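Local structure of mannose-specific lectin 1 chain 2 (Remusatia vivipara, 3R0E) at residues Thr5-Phe10 / Val89-Asp94; Gln85-Leu90 / Gly102-Glu107. The protein probably binds mannose as one bulb-type lectin domain of a longer secreted lectin that probably agglutinates rabbit erythrocytes. One frame throughout, in Å; residues are numbered along the deposited sequence.

Contact 1. Residues Thr5-Phe10 / Val89-Asp94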
loop_
_atom_site.group_PDB
_atom_site.type_symbol
_atom_site.label_atom_id
_atom_site.label_comp_id
_atom_site.label_asym_id
_atom_site.label_seq_id
_atom_site.Cartn_x
_atom_site.Cartn_y
_atom_site.Cartn_z
ATOM N N THR B 5 3.204 9.246 4.835
ATOM C CA THR B 5 4.263 8.233 4.838
ATOM C C THR B 5 4.895 8.280 3.448
ATOM O O THR B 5 4.195 8.476 2.446
ATOM C CB THR B 5 3.729 6.808 5.114
ATOM O OG1 THR B 5 2.934 6.803 6.303
ATOM C CG2 THR B 5 4.895 5.816 5.279
ATOM N N ASN B 6 6.213 8.086 3.407
ATOM C CA ASN B 6 7.028 8.317 2.213
ATOM C C ASN B 6 6.621 7.541 0.960
ATOM O O ASN B 6 6.760 8.048 -0.143
ATOM C CB ASN B 6 8.495 8.027 2.531
ATOM C CG ASN B 6 8.722 6.573 2.936
ATOM O OD1 ASN B 6 8.244 6.120 3.993
ATOM N ND2 ASN B 6 9.441 5.823 2.087
ATOM N N ASN B 7 6.142 6.311 1.122
ATOM C CA ASN B 7 5.818 5.469 -0.028
ATOM C C ASN B 7 4.319 5.248 -0.232
ATOM O O ASN B 7 3.920 4.411 -1.048
ATOM C CB ASN B 7 6.546 4.121 0.074
ATOM C CG ASN B 7 6.084 3.294 1.254
ATOM O OD1 ASN B 7 5.634 3.830 2.267
ATOM N ND2 ASN B 7 6.201 1.986 1.134
ATOM N N LEU B 8 3.498 5.992 0.505
ATOM C CA LEU B 8 2.053 5.772 0.494
ATOM C C LEU B 8 1.262 7.033 0.177
ATOM O O LEU B 8 1.646 8.133 0.582
ATOM C CB LEU B 8 1.579 5.230 1.847
ATOM C CG LEU B 8 2.242 4.020 2.511
ATOM C CD1 LEU B 8 1.735 3.865 3.953
ATOM C CD2 LEU B 8 2.025 2.745 1.720
ATOM N N LEU B 9 0.143 6.864 -0.527
ATOM C CA LEU B 9 -0.838 7.940 -0.663
ATOM C C LEU B 9 -2.238 7.377 -0.456
ATOM O O LEU B 9 -2.708 6.560 -1.246
ATOM C CB LEU B 9 -0.712 8.627 -2.022
ATOM C CG LEU B 9 -1.392 9.976 -2.235
ATOM C CD1 LEU B 9 -0.673 11.073 -1.463
ATOM C CD2 LEU B 9 -1.412 10.293 -3.725
ATOM N N PHE B 10 -2.887 7.796 0.624
ATOM C CA PHE B 10 -4.217 7.317 0.949
ATOM C C PHE B 10 -5.242 8.254 0.350
ATOM O O PHE B 10 -4.936 9.419 0.063
ATOM C CB PHE B 10 -4.429 7.239 2.464
ATOM C CG PHE B 10 -3.573 6.210 3.144
ATOM C CD1 PHE B 10 -3.992 4.888 3.232
ATOM C CD2 PHE B 10 -2.339 6.561 3.687
ATOM C CE1 PHE B 10 -3.194 3.935 3.846
ATOM C CE2 PHE B 10 -1.541 5.611 4.305
ATOM C CZ PHE B 10 -1.968 4.302 4.397
ATOM N N VAL B 89 -5.339 3.049 -1.091
ATOM C CA VAL B 89 -3.947 3.441 -0.920
ATOM C C VAL B 89 -3.190 3.250 -2.234
ATOM O O VAL B 89 -3.390 2.248 -2.928
ATOM C CB VAL B 89 -3.258 2.663 0.245
ATOM C CG1 VAL B 89 -3.203 1.165 -0.023
ATOM C CG2 VAL B 89 -1.860 3.223 0.547
ATOM N N LEU B 90 -2.358 4.229 -2.580
ATOM C CA LEU B 90 -1.372 4.085 -3.646
ATOM C C LEU B 90 -0.041 3.750 -2.979
ATOM O O LEU B 90 0.437 4.500 -2.121
ATOM C CB LEU B 90 -1.258 5.373 -4.480
ATOM C CG LEU B 90 -0.104 5.523 -5.493
ATOM C CD1 LEU B 90 -0.218 4.559 -6.678
ATOM C CD2 LEU B 90 -0.008 6.974 -6.002
ATOM N N ILE B 91 0.550 2.620 -3.340
ATOM C CA ILE B 91 1.856 2.269 -2.794
ATOM C C ILE B 91 2.923 2.346 -3.885
ATOM O O ILE B 91 2.808 1.707 -4.931
ATOM C CB ILE B 91 1.862 0.873 -2.129
ATOM C CG1 ILE B 91 0.713 0.738 -1.124
ATOM C CG2 ILE B 91 3.212 0.596 -1.436
ATOM C CD1 ILE B 91 0.563 -0.638 -0.542
ATOM N N LEU B 92 3.945 3.161 -3.658
ATOM C CA LEU B 92 5.145 3.050 -4.468
ATOM C C LEU B 92 5.974 1.939 -3.848
ATOM O O LEU B 92 6.611 2.128 -2.813
ATOM C CB LEU B 92 5.922 4.360 -4.526
ATOM C CG LEU B 92 7.137 4.300 -5.457
ATOM C CD1 LEU B 92 6.717 3.912 -6.897
ATOM C CD2 LEU B 92 7.906 5.625 -5.437
ATOM N N GLN B 93 5.930 0.774 -4.477
ATOM C CA GLN B 93 6.535 -0.438 -3.929
ATOM C C GLN B 93 8.031 -0.504 -4.190
ATOM O O GLN B 93 8.531 0.058 -5.176
ATOM C CB GLN B 93 5.853 -1.671 -4.523
ATOM C CG GLN B 93 4.319 -1.632 -4.451
ATOM C CD GLN B 93 3.653 -2.862 -5.042
ATOM O OE1 GLN B 93 4.242 -3.603 -5.848
ATOM N NE2 GLN B 93 2.413 -3.094 -4.637
ATOM N N ASP B 94 8.740 -1.207 -3.312
ATOM C CA ASP B 94 10.181 -1.405 -3.466
ATOM C C ASP B 94 10.570 -2.094 -4.792
ATOM O O ASP B 94 11.718 -2.000 -5.225
ATOM C CB ASP B 94 10.760 -2.166 -2.263
ATOM C CG ASP B 94 10.866 -1.300 -0.997
ATOM O OD1 ASP B 94 10.726 -0.049 -1.061
ATOM O OD2 ASP B 94 11.108 -1.886 0.080
HETATM O O HOH W 1 8.204 0.946 -0.938
#
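Leu8-Phe10 runs antiparallel to Val89-Leu92, at 171° and with the strand axes 4.5 Å apart at their closest. Leu9 and Leu90 form the hydrogen-bonded pair: Leu90 N gives a nearly straight bond of 2.7 Å to Leu9 O, and Leu9 N returns one to Leu90 O. A type I turn from Thr5 to Leu8 leads into the strand; beside it, Leu92 N hydrogen-bonds to Asn7 O at 2.9 Å.

Leu8, Phe10, Val89 and Ile91 share one face of the sheet. Val89 CG2 lies over one face of the Phe10 ring, 3.9 Å from its centroid and offset toward the rim, a CH-pi contact. The CG2 branch sits anti to the backbone N of Val89, which brings it over the ring, nearest to Phe10 CE1. Leu8 and Ile91 lie side by side, with Leu8 CD2 at 3.7 Å from Ile91 CG1. On the other face Leu9 and Leu90 meet through their CB atoms at 4.1 Å. A water accepts from Asn7 ND2 and donates to Leu92 O and to Asp94 OD1. Asn7 OD1 is hydrogen-bonded to a polar side chain of another protein chain.

Within this chain, strand 8-10 is one edge strand of a three-stranded sheet of the beta-prism II fold. Strand 89-92 is central, with 98-107 on its far side. Leu90 and Leu92 pack on Leu21 and Leu28 of a neighbouring sheet.

Contact 2. Residues Gln85-Leu90 / Gly102-Glu107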
loop_
_atom_site.group_PDB
_atom_site.type_symbol
_atom_site.label_atom_id
_atom_site.label_comp_id
_atom_site.label_asym_id
_atom_site.label_seq_id
_atom_site.Cartn_x
_atom_site.Cartn_y
_atom_site.Cartn_z
ATOM N N GLN B 85 -16.858 2.325 -3.438
ATOM C CA GLN B 85 -16.582 3.321 -2.417
ATOM C C GLN B 85 -15.799 2.736 -1.233
ATOM O O GLN B 85 -16.122 1.646 -0.737
ATOM C CB GLN B 85 -17.899 3.909 -1.923
ATOM C CG GLN B 85 -17.773 4.829 -0.717
ATOM C CD GLN B 85 -17.772 6.300 -1.085
ATOM O OE1 GLN B 85 -18.265 6.690 -2.145
ATOM N NE2 GLN B 85 -17.234 7.128 -0.197
ATOM N N GLY B 86 -14.771 3.460 -0.788
ATOM C CA GLY B 86 -14.067 3.115 0.444
ATOM C C GLY B 86 -12.691 3.737 0.593
ATOM O O GLY B 86 -12.371 4.753 -0.038
ATOM N N GLU B 87 -11.877 3.112 1.436
ATOM C CA GLU B 87 -10.525 3.577 1.689
ATOM C C GLU B 87 -9.519 2.953 0.688
ATOM O O GLU B 87 -9.454 1.733 0.564
ATOM C CB GLU B 87 -10.155 3.273 3.140
ATOM C CG GLU B 87 -8.806 3.845 3.593
ATOM C CD GLU B 87 -8.454 3.477 5.044
ATOM O OE1 GLU B 87 -7.399 3.945 5.521
ATOM O OE2 GLU B 87 -9.227 2.728 5.704
ATOM N N TYR B 88 -8.755 3.789 -0.022
ATOM C CA TYR B 88 -7.748 3.303 -0.970
ATOM C C TYR B 88 -6.342 3.793 -0.640
ATOM O O TYR B 88 -6.170 4.825 0.011
ATOM C CB TYR B 88 -8.111 3.697 -2.407
ATOM C CG TYR B 88 -9.289 2.927 -2.959
ATOM C CD1 TYR B 88 -10.600 3.228 -2.560
ATOM C CD2 TYR B 88 -9.101 1.895 -3.877
ATOM C CE1 TYR B 88 -11.673 2.531 -3.045
ATOM C CE2 TYR B 88 -10.185 1.191 -4.386
ATOM C CZ TYR B 88 -11.469 1.512 -3.962
ATOM O OH TYR B 88 -12.547 0.814 -4.465
ATOM N N VAL B 89 -5.339 3.049 -1.091
ATOM C CA VAL B 89 -3.947 3.441 -0.920
ATOM C C VAL B 89 -3.190 3.250 -2.234
ATOM O O VAL B 89 -3.390 2.248 -2.928
ATOM C CB VAL B 89 -3.258 2.663 0.245
ATOM C CG1 VAL B 89 -3.203 1.165 -0.023
ATOM C CG2 VAL B 89 -1.860 3.223 0.547
ATOM N N LEU B 90 -2.358 4.229 -2.580
ATOM C CA LEU B 90 -1.372 4.085 -3.646
ATOM C C LEU B 90 -0.041 3.750 -2.979
ATOM O O LEU B 90 0.437 4.500 -2.121
ATOM C CB LEU B 90 -1.258 5.373 -4.480
ATOM C CG LEU B 90 -0.104 5.523 -5.493
ATOM C CD1 LEU B 90 -0.218 4.559 -6.678
ATOM C CD2 LEU B 90 -0.008 6.974 -6.002
ATOM N N GLY B 102 -7.513 -1.231 -3.039
ATOM C CA GLY B 102 -8.645 -0.963 -2.176
ATOM C C GLY B 102 -9.929 -1.524 -2.741
ATOM O O GLY B 102 -9.935 -2.066 -3.839
ATOM N N PRO B 103 -11.038 -1.374 -2.001
ATOM C CA PRO B 103 -11.070 -0.676 -0.717
ATOM C C PRO B 103 -10.521 -1.563 0.393
ATOM O O PRO B 103 -10.178 -2.711 0.135
ATOM C CB PRO B 103 -12.567 -0.430 -0.504
ATOM C CG PRO B 103 -13.227 -1.611 -1.182
ATOM C CD PRO B 103 -12.356 -1.936 -2.372
ATOM N N ALA B 104 -10.443 -1.030 1.609
ATOM C CA ALA B 104 -10.087 -1.804 2.796
ATOM C C ALA B 104 -11.115 -2.905 3.058
ATOM O O ALA B 104 -12.327 -2.652 2.976
ATOM C CB ALA B 104 -10.001 -0.888 4.010
ATOM N N ILE B 105 -10.637 -4.100 3.402
ATOM C CA ILE B 105 -11.514 -5.243 3.670
ATOM C C ILE B 105 -11.352 -5.805 5.088
ATOM O O ILE B 105 -12.158 -6.621 5.538
ATOM C CB ILE B 105 -11.321 -6.381 2.623
ATOM C CG1 ILE B 105 -10.008 -7.138 2.864
ATOM C CG2 ILE B 105 -11.420 -5.830 1.186
ATOM C CD1 ILE B 105 -9.915 -8.456 2.109
ATOM N N PHE B 106 -10.301 -5.359 5.770
ATOM C CA PHE B 106 -9.981 -5.750 7.134
ATOM C C PHE B 106 -9.148 -4.647 7.764
ATOM O O PHE B 106 -8.344 -4.011 7.092
ATOM C CB PHE B 106 -9.190 -7.063 7.153
ATOM C CG PHE B 106 -8.641 -7.434 8.518
ATOM C CD1 PHE B 106 -9.392 -8.213 9.392
ATOM C CD2 PHE B 106 -7.373 -7.005 8.914
ATOM C CE1 PHE B 106 -8.886 -8.566 10.635
ATOM C CE2 PHE B 106 -6.861 -7.334 10.153
ATOM C CZ PHE B 106 -7.607 -8.128 11.020
ATOM N N GLU B 107 -9.342 -4.428 9.058
ATOM C CA GLU B 107 -8.545 -3.466 9.821
ATOM C C GLU B 107 -8.426 -3.960 11.248
ATOM O O GLU B 107 -9.297 -4.692 11.725
ATOM C CB GLU B 107 -9.194 -2.075 9.797
ATOM C CG GLU B 107 -10.541 -2.005 10.517
ATOM C CD GLU B 107 -11.243 -0.671 10.363
ATOM O OE1 GLU B 107 -12.157 -0.398 11.175
ATOM O OE2 GLU B 107 -10.896 0.098 9.435
HETATM O O HOH W 2 -12.891 0.783 2.894
#
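This is a packing contact between a loop and a broken strand in the beta-prism II fold, at the open end of the hairpin formed by strands 89-92 and 98-107. It joins the approach to the first strand, Gln85-Tyr88, to the break in the second at Gly102-Pro103, away from the probable mannose site.

The peptide bond before Pro103 is cis. Tyr88 and Pro103 lie side by side, pointing the same way. Pro103 CA sits above one face of the phenol ring, 3.9 Å from its plane and offset toward the rim, while Pro103 CD lies 3.9 Å from Tyr88 CZ. With Tyr88 CG anti to its own carbonyl carbon (chi1 -71°), the ring lies beneath Pro103. Its hydroxyl is hydrogen-bonded to Lys84 O, which helps fix the ring. Gly102 CA packs 3.4 Å from Tyr88 CD2. Gly86 CA lies 4.0 Å from Pro103 CB.

Glu87 extends fully from its backbone, and OE2 reaches 4.1 Å from Ala104 CB. Outside the two segments, Glu87 OE1 makes a salt bridge to a basic side chain of another protein chain. Ala104, Phe106 and Glu107 continue the sheet by antiparallel pairing with a strand of that chain.

Glu87 O takes a weak, bent bond of 3.1 Å from Ala104 N, together with a CA-H...O contact of 3.2 Å from Pro103 CA.

From the N terminus, the chain first lays down strand 8-10, the first half of contact 1. It then builds two four-stranded sheets, before Gln85-Leu90 returns; the sheet made by 19-46 carries the probable mannose-site residues. Contact 1 closes this long loop, with 78 residues between its segments. Contact 2 closes a short one, the hairpin from 89-92 to 98-107, with 11 residues between. The loops follow one another, the second beginning on the stretch where the first ends, since segments 89-94 and 85-90 share Val89 and Leu90. The contacts also touch directly: Phe10 CB lies 3.9 Å from Tyr88 O. Together they tie the N-terminal strand to the C-terminal strand that pairs with another chain.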